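Local coordinates for cutinase-like protein (Cryptococcus sp., PDB 2CZQ), which probably hydrolyses carboxylic esters, as a cutinase-like enzyme with an alpha/beta hydrolase fold, at residues F105-H119 / W153-V167. Numbering follows the deposited sequence. Where two conformers were deposited one is given.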
loop_
_atom_site.group_PDB
_atom_site.type_symbol
_atom_site.label_atom_id
_atom_site.label_comp_id
_atom_site.label_asym_id
_atom_site.label_seq_id
_atom_site.Cartn_x
_atom_site.Cartn_y
_atom_site.Cartn_z
ATOM N N PHE A 105 6.566 11.646 7.044
ATOM C CA PHE A 105 5.155 11.468 7.352
ATOM C C PHE A 105 4.289 12.445 6.561
ATOM O O PHE A 105 3.294 12.054 5.955
ATOM C CB PHE A 105 4.901 11.652 8.848
ATOM C CG PHE A 105 3.452 11.555 9.222
ATOM C CD1 PHE A 105 2.853 10.311 9.389
ATOM C CD2 PHE A 105 2.675 12.700 9.383
ATOM C CE1 PHE A 105 1.512 10.204 9.730
ATOM C CE2 PHE A 105 1.327 12.602 9.720
ATOM C CZ PHE A 105 0.745 11.350 9.892
ATOM N N ASN A 106 4.663 13.722 6.576
ATOM C CA ASN A 106 3.880 14.746 5.902
ATOM C C ASN A 106 3.799 14.536 4.390
ATOM O O ASN A 106 2.773 14.824 3.777
ATOM C CB ASN A 106 4.440 16.137 6.205
ATOM C CG ASN A 106 4.208 16.571 7.645
ATOM O OD1 ASN A 106 3.345 16.043 8.349
ATOM N ND2 ASN A 106 4.988 17.548 8.087
ATOM N N ALA A 107 4.880 14.030 3.800
ATOM C CA ALA A 107 4.963 13.842 2.351
ATOM C C ALA A 107 4.157 12.642 1.857
ATOM O O ALA A 107 3.740 12.605 0.690
ATOM C CB ALA A 107 6.415 13.709 1.916
ATOM N N VAL A 108 3.961 11.655 2.732
ATOM C CA VAL A 108 3.175 10.482 2.370
ATOM C C VAL A 108 1.699 10.830 2.518
ATOM O O VAL A 108 1.171 10.942 3.633
ATOM C CB VAL A 108 3.542 9.240 3.205
ATOM C CG1 VAL A 108 2.664 8.065 2.801
ATOM C CG2 VAL A 108 5.013 8.880 3.014
ATOM N N LYS A 109 1.040 11.021 1.381
ATOM C CA LYS A 109 -0.356 11.444 1.380
ATOM C C LYS A 109 -1.327 10.290 1.560
ATOM O O LYS A 109 -2.466 10.508 1.969
ATOM C CB LYS A 109 -0.694 12.227 0.111
ATOM C CG LYS A 109 0.219 13.428 -0.156
ATOM C CD LYS A 109 0.294 14.408 1.018
ATOM C CE LYS A 109 1.306 15.513 0.732
ATOM N NZ LYS A 109 1.580 16.391 1.906
ATOM N N GLY A 110 -0.899 9.072 1.244
ATOM C CA GLY A 110 -1.759 7.917 1.385
ATOM C C GLY A 110 -0.968 6.639 1.375
ATOM O O GLY A 110 0.117 6.575 0.798
ATOM N N VAL A 111 -1.535 5.624 2.018
ATOM C CA VAL A 111 -0.978 4.280 2.058
ATOM C C VAL A 111 -2.092 3.337 1.613
ATOM O O VAL A 111 -3.202 3.383 2.156
ATOM C CB VAL A 111 -0.503 3.909 3.476
ATOM C CG1 VAL A 111 0.039 2.489 3.505
ATOM C CG2 VAL A 111 0.553 4.892 3.966
ATOM N N PHE A 112 -1.802 2.511 0.611
ATOM C CA PHE A 112 -2.785 1.612 0.040
ATOM C C PHE A 112 -2.234 0.199 0.076
ATOM O O PHE A 112 -1.216 -0.095 -0.556
ATOM C CB PHE A 112 -3.106 2.037 -1.393
ATOM C CG PHE A 112 -4.156 1.191 -2.043
ATOM C CD1 PHE A 112 -5.509 1.451 -1.848
ATOM C CD2 PHE A 112 -3.792 0.113 -2.844
ATOM C CE1 PHE A 112 -6.473 0.649 -2.439
ATOM C CE2 PHE A 112 -4.748 -0.689 -3.439
ATOM C CZ PHE A 112 -6.087 -0.422 -3.239
ATOM N N LEU A 113 -2.901 -0.664 0.833
ATOM C CA LEU A 113 -2.437 -2.029 1.065
ATOM C C LEU A 113 -3.450 -3.027 0.551
ATOM O O LEU A 113 -4.656 -2.799 0.668
ATOM C CB LEU A 113 -2.214 -2.271 2.563
ATOM C CG LEU A 113 -1.349 -1.245 3.299
ATOM C CD1 LEU A 113 -1.382 -1.480 4.792
ATOM C CD2 LEU A 113 0.084 -1.254 2.782
ATOM N N ILE A 114 -2.960 -4.126 -0.021
ATOM C CA ILE A 114 -3.810 -5.242 -0.422
ATOM C C ILE A 114 -3.215 -6.547 0.073
ATOM O O ILE A 114 -1.998 -6.749 0.035
ATOM C CB ILE A 114 -4.031 -5.303 -1.962
ATOM C CG1 ILE A 114 -2.733 -5.009 -2.724
ATOM C CG2 ILE A 114 -5.144 -4.352 -2.374
ATOM C CD1 ILE A 114 -2.794 -5.353 -4.202
ATOM N N GLY A 115 -4.077 -7.436 0.554
ATOM C CA GLY A 115 -3.616 -8.734 1.023
ATOM C C GLY A 115 -2.568 -8.635 2.123
ATOM O O GLY A 115 -1.536 -9.303 2.082
ATOM N N ASN A 116 -2.847 -7.801 3.118
ATOM C CA ASN A 116 -1.869 -7.433 4.136
ATOM C C ASN A 116 -1.709 -8.494 5.224
ATOM O O ASN A 116 -2.642 -8.718 5.990
ATOM C CB ASN A 116 -2.333 -6.119 4.770
ATOM C CG ASN A 116 -1.380 -5.588 5.807
ATOM O OD1 ASN A 116 -0.224 -6.015 5.909
ATOM N ND2 ASN A 116 -1.861 -4.628 6.594
ATOM N N PRO A 117 -0.538 -9.125 5.346
ATOM C CA PRO A 117 -0.319 -10.080 6.442
ATOM C C PRO A 117 -0.471 -9.420 7.814
ATOM O O PRO A 117 -0.756 -10.110 8.792
ATOM C CB PRO A 117 1.132 -10.525 6.238
ATOM C CG PRO A 117 1.434 -10.238 4.801
ATOM C CD PRO A 117 0.662 -8.992 4.498
ATOM N N ASP A 118 -0.286 -8.102 7.872
ATOM C CA ASP A 118 -0.360 -7.356 9.126
ATOM C C ASP A 118 -1.731 -6.733 9.366
ATOM O O ASP A 118 -1.870 -5.832 10.193
ATOM C CB ASP A 118 0.707 -6.264 9.152
ATOM C CG ASP A 118 2.098 -6.812 9.065
ATOM O OD1 ASP A 118 2.278 -8.027 9.343
ATOM O OD2 ASP A 118 3.055 -6.082 8.730
ATOM N N HIS A 119 -2.739 -7.209 8.646
ATOM C CA HIS A 119 -4.096 -6.705 8.786
ATOM C C HIS A 119 -4.548 -6.833 10.245
ATOM O O HIS A 119 -4.385 -7.886 10.860
ATOM C CB HIS A 119 -4.984 -7.490 7.825
ATOM C CG HIS A 119 -6.384 -6.992 7.733
ATOM N ND1 HIS A 119 -6.857 -6.205 6.705
ATOM C CD2 HIS A 119 -7.435 -7.212 8.552
ATOM C CE1 HIS A 119 -8.144 -5.967 6.905
ATOM N NE2 HIS A 119 -8.516 -6.565 8.018
ATOM N N TRP A 153 -1.351 6.699 11.436
ATOM C CA TRP A 153 -1.369 6.525 9.983
ATOM C C TRP A 153 -2.737 6.100 9.448
ATOM O O TRP A 153 -2.985 6.178 8.240
ATOM C CB TRP A 153 -0.349 5.465 9.575
ATOM C CG TRP A 153 1.068 5.925 9.566
ATOM C CD1 TRP A 153 1.963 5.863 10.593
ATOM C CD2 TRP A 153 1.763 6.507 8.466
ATOM N NE1 TRP A 153 3.179 6.369 10.196
ATOM C CE2 TRP A 153 3.082 6.769 8.889
ATOM C CE3 TRP A 153 1.404 6.831 7.151
ATOM C CZ2 TRP A 153 4.041 7.342 8.047
ATOM C CZ3 TRP A 153 2.354 7.399 6.317
ATOM C CH2 TRP A 153 3.657 7.647 6.768
ATOM N N VAL A 154 -3.615 5.628 10.330
ATOM C CA VAL A 154 -4.863 5.000 9.904
ATOM C C VAL A 154 -5.728 5.915 9.029
ATOM O O VAL A 154 -6.314 5.458 8.048
ATOM C CB VAL A 154 -5.646 4.453 11.120
ATOM C CG1 VAL A 154 -7.055 4.028 10.728
ATOM C CG2 VAL A 154 -4.896 3.281 11.746
ATOM N N SER A 155 -5.792 7.202 9.369
ATOM C CA SER A 155 -6.676 8.128 8.664
ATOM C C SER A 155 -6.309 8.364 7.198
ATOM O O SER A 155 -7.140 8.845 6.430
ATOM C CB SER A 155 -6.775 9.458 9.405
ATOM O OG SER A 155 -5.574 10.190 9.290
ATOM N N LYS A 156 -5.081 8.028 6.809
ATOM C CA LYS A 156 -4.689 8.151 5.407
ATOM C C LYS A 156 -4.253 6.810 4.810
ATOM O O LYS A 156 -3.516 6.764 3.830
ATOM C CB LYS A 156 -3.644 9.253 5.205
ATOM C CG LYS A 156 -2.335 9.020 5.917
ATOM C CD LYS A 156 -1.436 10.233 5.750
ATOM C CE LYS A 156 -0.190 10.102 6.603
ATOM N NZ LYS A 156 0.762 11.232 6.379
ATOM N N THR A 157 -4.749 5.725 5.398
ATOM C CA THR A 157 -4.508 4.376 4.911
ATOM C C THR A 157 -5.816 3.752 4.445
ATOM O O THR A 157 -6.887 4.010 5.007
ATOM C CB THR A 157 -3.883 3.527 6.038
ATOM O OG1 THR A 157 -2.613 4.081 6.403
ATOM C CG2 THR A 157 -3.565 2.104 5.576
ATOM N N LEU A 158 -5.705 2.924 3.416
ATOM C CA LEU A 158 -6.764 2.026 3.016
ATOM C C LEU A 158 -6.141 0.645 2.970
ATOM O O LEU A 158 -5.198 0.417 2.203
ATOM C CB LEU A 158 -7.298 2.395 1.637
ATOM C CG LEU A 158 -8.597 3.187 1.518
ATOM C CD1 LEU A 158 -9.008 3.226 0.057
ATOM C CD2 LEU A 158 -9.728 2.626 2.374
ATOM N N ASP A 159 -6.627 -0.246 3.831
ATOM C CA ASP A 159 -6.141 -1.618 3.902
ATOM C C ASP A 159 -7.234 -2.536 3.359
ATOM O O ASP A 159 -8.235 -2.820 4.030
ATOM C CB ASP A 159 -5.743 -1.982 5.332
ATOM C CG ASP A 159 -4.974 -3.279 5.411
ATOM O OD1 ASP A 159 -4.817 -3.943 4.357
ATOM O OD2 ASP A 159 -4.498 -3.696 6.492
ATOM N N VAL A 160 -7.036 -2.957 2.116
ATOM C CA VAL A 160 -8.031 -3.692 1.359
ATOM C C VAL A 160 -7.771 -5.184 1.491
ATOM O O VAL A 160 -6.707 -5.684 1.108
ATOM C CB VAL A 160 -8.019 -3.262 -0.123
ATOM C CG1 VAL A 160 -9.116 -3.969 -0.905
ATOM C CG2 VAL A 160 -8.145 -1.746 -0.253
ATOM N N CYS A 161 -8.750 -5.886 2.048
ATOM C CA CYS A 161 -8.645 -7.318 2.261
ATOM C C CYS A 161 -9.868 -7.969 1.656
ATOM O O CYS A 161 -10.991 -7.743 2.114
ATOM C CB CYS A 161 -8.555 -7.642 3.754
ATOM S SG CYS A 161 -8.418 -9.411 4.084
ATOM N N ALA A 162 -9.656 -8.755 0.606
ATOM C CA ALA A 162 -10.742 -9.482 -0.038
ATOM C C ALA A 162 -11.318 -10.485 0.944
ATOM O O ALA A 162 -10.574 -11.173 1.632
ATOM C CB ALA A 162 -10.233 -10.199 -1.279
ATOM N N TYR A 163 -12.643 -10.576 1.008
ATOM C CA TYR A 163 -13.272 -11.543 1.890
ATOM C C TYR A 163 -12.712 -12.926 1.601
ATOM O O TYR A 163 -12.717 -13.389 0.459
ATOM C CB TYR A 163 -14.783 -11.531 1.708
ATOM C CG TYR A 163 -15.519 -12.393 2.701
ATOM C CD1 TYR A 163 -15.669 -13.766 2.490
ATOM C CD2 TYR A 163 -16.057 -11.841 3.856
ATOM C CE1 TYR A 163 -16.349 -14.563 3.402
ATOM C CE2 TYR A 163 -16.748 -12.630 4.771
ATOM C CZ TYR A 163 -16.886 -13.993 4.537
ATOM O OH TYR A 163 -17.561 -14.795 5.431
ATOM N N GLY A 164 -12.224 -13.587 2.640
ATOM C CA GLY A 164 -11.699 -14.923 2.474
ATOM C C GLY A 164 -10.280 -15.037 1.952
ATOM O O GLY A 164 -9.838 -16.148 1.673
ATOM N N ASP A 165 -9.560 -13.921 1.827
ATOM C CA ASP A 165 -8.125 -13.967 1.549
ATOM C C ASP A 165 -7.431 -14.415 2.834
ATOM O O ASP A 165 -7.420 -13.677 3.808
ATOM C CB ASP A 165 -7.656 -12.572 1.114
ATOM C CG ASP A 165 -6.149 -12.440 1.032
ATOM O OD1 ASP A 165 -5.419 -13.358 1.472
ATOM O OD2 ASP A 165 -5.629 -11.425 0.513
ATOM N N GLY A 166 -6.869 -15.622 2.843
ATOM C CA GLY A 166 -6.321 -16.196 4.062
ATOM C C GLY A 166 -5.106 -15.501 4.653
ATOM O O GLY A 166 -4.725 -15.796 5.784
ATOM N N VAL A 167 -4.488 -14.598 3.896
ATOM C CA VAL A 167 -3.310 -13.882 4.377
ATOM C C VAL A 167 -3.702 -12.708 5.287
ATOM O O VAL A 167 -3.075 -12.488 6.327
ATOM C CB VAL A 167 -2.430 -13.413 3.197
ATOM C CG1 VAL A 167 -1.262 -12.573 3.679
ATOM C CG2 VAL A 167 -1.934 -14.618 2.394
HETATM O O HOH W 1 -5.292 -6.382 3.438
#
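The ammonium group of K156 sits squarely over one face of the F105 ring, with NZ 3.5 Å from the ring centroid and 9° off its normal, a cation-pi contact. The same nitrogen donates to two carbonyls where helix 103-107 passes into strand 108-114: F105 O at 2.7 Å, from above that carbonyl plane, and V108 O at 2.8 Å, almost in line with the C=O. With CG set between the backbone N and carbonyl carbon, the K156 chain runs extended and carries NZ to this site. The F105 ring in turn presents its edge to W153: CD1 lies 3.5 Å from CZ2 of the indole, and the planes of the T-shaped pair stand at 76°. V108 CG1 meets the indole at its rim near CZ3, while V111 CG2 approaches W153 CE3 at 3.8 Å. Beyond this aromatic cluster, strands 108-114 and 157-160 run parallel as neighbours in the central sheet of the alpha/beta hydrolase fold, joined by a regular ladder from V111 N–K156 O to G115 N–V160 O. On the sheet face of F112 and L158, the phenyl ring leans across to V160, CE1 to CG2 3.6 Å, and helix 187-200 covers L158 and V160. On the other face D159, its CG anti to the backbone N (chi1 -168°), turns its carboxylate to the loop after strand 108-114. N116 ND2 donates to D159 OD2 at 2.8 Å, nearly straight and in its own amide plane, but from above the carboxylate plane. One water accepts from N116 N and donates to D159 OD1 and V160 O. C161 SG, disulfide-bonded to C168, lies over a face of the H119 imidazole, whose NE2 is hydrogen-bonded to T135 O. Farther along, D165 OD2 approaches G115 CA and bonds to H180 ND1 and Y183 OH, consistent with the acid of a Ser-His-Asp triad.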